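Local coordinates for protein cellulose 1,4-beta-cellobiosidase (Thermobifida fusca, PDB 4JJJ) that probably hydrolyses cellulose, releasing cellobiose, through its family 48 glycoside hydrolase module of (alpha/alpha)6 fold, which is the part of a longer protein present here, at residues L509-K514 and F630-E635. The protein carries 1 engineered substitution. Sequence-based numbering, arbitrary orientation.
Sequences LMYYAK and FAAHDE. With ZN (zinc ion), chain S.
Met510 and Tyr511 pack against Ala632, His633 and Glu635 in a buried, nearly parallel helix pair, which joins helix 499-516 to the C-terminal helix 620-637 of the (alpha/alpha)6 fold. The segment axes lie 10.3 Å apart at 9°, a spacing bridged by side chains. Met510 reaches across with SD 3.8 Å from CB of His633, and the bend at chi3 (-60°) turns its methyl CE toward the neighbouring alanine, 4.1 Å from Ala632 CB. Met510 SD lies obliquely to the His633 imidazole, 5.1 Å from its centroid. From the other flank, the Tyr511 ring brings OH to 3.9 Å from Ala632 CB, so that the alanine methyl is touched by both large side chains. Shortening Met510 to an alanine removes SD and CE, which would probably open a gap beside Ala632 and leave CB of His633 without its sulfur contact.

The polar groups are held at the margins. Water 1 links Tyr511 OH to Glu635, donating to OE2 of Glu635 at 2.6 Å, while OE1 is hydrogen-bonded to Tyr62 of helix 50-67 and OE2 also to Trp239. His633 reaches the zinc ion with its ring swung anti to the backbone N (chi1 174°), binding through NE2 at 2.0 Å a metal shared with Glu526 of helix 519-533. His633 ND1 donates to Asp634 OD1 at 2.8 Å, close to the imidazole plane; together with the zinc on NE2 this fixes the ring's rotation, and it is likely to make NE2 a stronger zinc ligand. Direct contact between the two helices thus rests on apolar packing, while the polar groups act through a water and through a zinc ion that ties helix 620-637 to helix 519-533.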
loop_
_atom_site.group_PDB
_atom_site.type_symbol
_atom_site.label_atom_id
_atom_site.label_comp_id
_atom_site.label_asym_id
_atom_site.label_seq_id
_atom_site.Cartn_x
_atom_site.Cartn_y
_atom_site.Cartn_z
ATOM N N LEU A 509 -5.371 19.582 5.355
ATOM C CA LEU A 509 -5.582 20.908 5.932
ATOM C C LEU A 509 -6.916 21.559 5.471
ATOM O O LEU A 509 -7.610 22.166 6.275
ATOM C CB LEU A 509 -4.382 21.832 5.605
ATOM C CG LEU A 509 -3.054 21.388 6.303
ATOM C CD1 LEU A 509 -1.886 22.203 5.830
ATOM C CD2 LEU A 509 -3.171 21.466 7.794
ATOM N N MET A 510 -7.253 21.378 4.223
ATOM C CA MET A 510 -8.508 21.922 3.671
ATOM C C MET A 510 -9.734 21.261 4.303
ATOM O O MET A 510 -10.648 22.002 4.707
ATOM C CB MET A 510 -8.532 21.752 2.160
ATOM C CG MET A 510 -7.679 22.836 1.456
ATOM S SD MET A 510 -7.939 22.843 -0.325
ATOM C CE MET A 510 -7.455 21.194 -0.843
ATOM N N TYR A 511 -9.778 19.933 4.366
ATOM C CA TYR A 511 -10.943 19.239 4.977
ATOM C C TYR A 511 -11.082 19.687 6.392
ATOM O O TYR A 511 -12.216 19.924 6.921
ATOM C CB TYR A 511 -10.809 17.713 4.822
ATOM C CG TYR A 511 -11.056 17.219 3.433
ATOM C CD1 TYR A 511 -10.015 16.775 2.656
ATOM C CD2 TYR A 511 -12.344 17.119 2.920
ATOM C CE1 TYR A 511 -10.286 16.289 1.381
ATOM C CE2 TYR A 511 -12.643 16.666 1.664
ATOM C CZ TYR A 511 -11.616 16.280 0.845
ATOM O OH TYR A 511 -11.786 15.751 -0.400
ATOM N N TYR A 512 -9.950 19.728 7.124
ATOM C CA TYR A 512 -9.992 20.170 8.511
ATOM C C TYR A 512 -10.460 21.612 8.668
ATOM O O TYR A 512 -11.287 21.927 9.547
ATOM C CB TYR A 512 -8.608 20.050 9.107
ATOM C CG TYR A 512 -8.489 20.599 10.527
ATOM C CD1 TYR A 512 -9.057 19.930 11.637
ATOM C CD2 TYR A 512 -7.754 21.742 10.733
ATOM C CE1 TYR A 512 -8.910 20.443 12.964
ATOM C CE2 TYR A 512 -7.650 22.266 12.038
ATOM C CZ TYR A 512 -8.194 21.593 13.105
ATOM O OH TYR A 512 -7.982 22.072 14.345
ATOM N N ALA A 513 -9.957 22.461 7.803
ATOM C CA ALA A 513 -10.370 23.870 7.844
ATOM C C ALA A 513 -11.818 24.057 7.544
ATOM O O ALA A 513 -12.443 24.920 8.173
ATOM C CB ALA A 513 -9.537 24.672 6.855
ATOM N N LYS A 514 -12.317 23.321 6.576
ATOM C CA LYS A 514 -13.720 23.462 6.156
ATOM C C LYS A 514 -14.632 23.245 7.366
ATOM O O LYS A 514 -15.552 24.070 7.575
ATOM C CB LYS A 514 -14.057 22.554 5.026
ATOM C CG LYS A 514 -15.522 22.652 4.555
ATOM C CD LYS A 514 -15.807 23.995 3.983
ATOM C CE LYS A 514 -17.271 24.078 3.573
ATOM N NZ LYS A 514 -17.478 25.339 2.837
ATOM N N PHE A 630 -6.560 20.050 -6.137
ATOM C CA PHE A 630 -7.213 21.152 -6.865
ATOM C C PHE A 630 -8.714 21.008 -6.904
ATOM O O PHE A 630 -9.446 21.989 -6.618
ATOM C CB PHE A 630 -6.680 21.269 -8.287
ATOM C CG PHE A 630 -5.195 21.566 -8.385
ATOM C CD1 PHE A 630 -4.470 22.296 -7.395
ATOM C CD2 PHE A 630 -4.540 21.240 -9.562
ATOM C CE1 PHE A 630 -3.103 22.593 -7.578
ATOM C CE2 PHE A 630 -3.169 21.508 -9.736
ATOM C CZ PHE A 630 -2.473 22.228 -8.807
ATOM N N ALA A 631 -9.143 19.803 -7.252
ATOM C CA ALA A 631 -10.603 19.533 -7.242
ATOM C C ALA A 631 -11.229 19.699 -5.872
ATOM O O ALA A 631 -12.346 20.206 -5.765
ATOM C CB ALA A 631 -10.915 18.224 -7.829
ATOM N N ALA A 632 -10.564 19.229 -4.793
ATOM C CA ALA A 632 -11.077 19.364 -3.445
ATOM C C ALA A 632 -11.244 20.818 -3.095
ATOM O O ALA A 632 -12.153 21.195 -2.335
ATOM C CB ALA A 632 -10.222 18.658 -2.430
ATOM N N HIS A 633 -10.314 21.648 -3.520
ATOM C CA HIS A 633 -10.396 23.068 -3.172
ATOM C C HIS A 633 -11.762 23.614 -3.626
ATOM O O HIS A 633 -12.433 24.277 -2.871
ATOM C CB HIS A 633 -9.251 23.916 -3.752
ATOM C CG HIS A 633 -9.447 25.403 -3.502
ATOM N ND1 HIS A 633 -10.382 26.150 -4.186
ATOM C CD2 HIS A 633 -8.856 26.242 -2.634
ATOM C CE1 HIS A 633 -10.358 27.384 -3.730
ATOM N NE2 HIS A 633 -9.442 27.454 -2.796
ATOM N N ASP A 634 -12.152 23.361 -4.866
ATOM C CA ASP A 634 -13.422 23.943 -5.305
ATOM C C ASP A 634 -14.649 23.246 -4.726
ATOM O O ASP A 634 -15.646 23.862 -4.452
ATOM C CB ASP A 634 -13.473 24.080 -6.800
ATOM C CG ASP A 634 -12.785 25.422 -7.273
ATOM O OD1 ASP A 634 -12.003 26.075 -6.471
ATOM O OD2 ASP A 634 -13.106 25.809 -8.426
ATOM N N GLU A 635 -14.551 21.927 -4.466
ATOM C CA GLU A 635 -15.571 21.166 -3.759
ATOM C C GLU A 635 -15.865 21.795 -2.409
ATOM O O GLU A 635 -17.077 21.943 -2.010
ATOM C CB GLU A 635 -15.045 19.743 -3.546
ATOM C CG GLU A 635 -15.962 18.841 -2.700
ATOM C CD GLU A 635 -15.393 17.408 -2.564
ATOM O OE1 GLU A 635 -14.201 17.203 -2.957
ATOM O OE2 GLU A 635 -16.063 16.589 -1.883
HETATM ZN ZN ZN S . -8.863 29.222 -2.042
HETATM O O HOH W 1 -14.212 15.005 -0.957
HETATM O O HOH W 2 -8.063 30.378 -3.537
#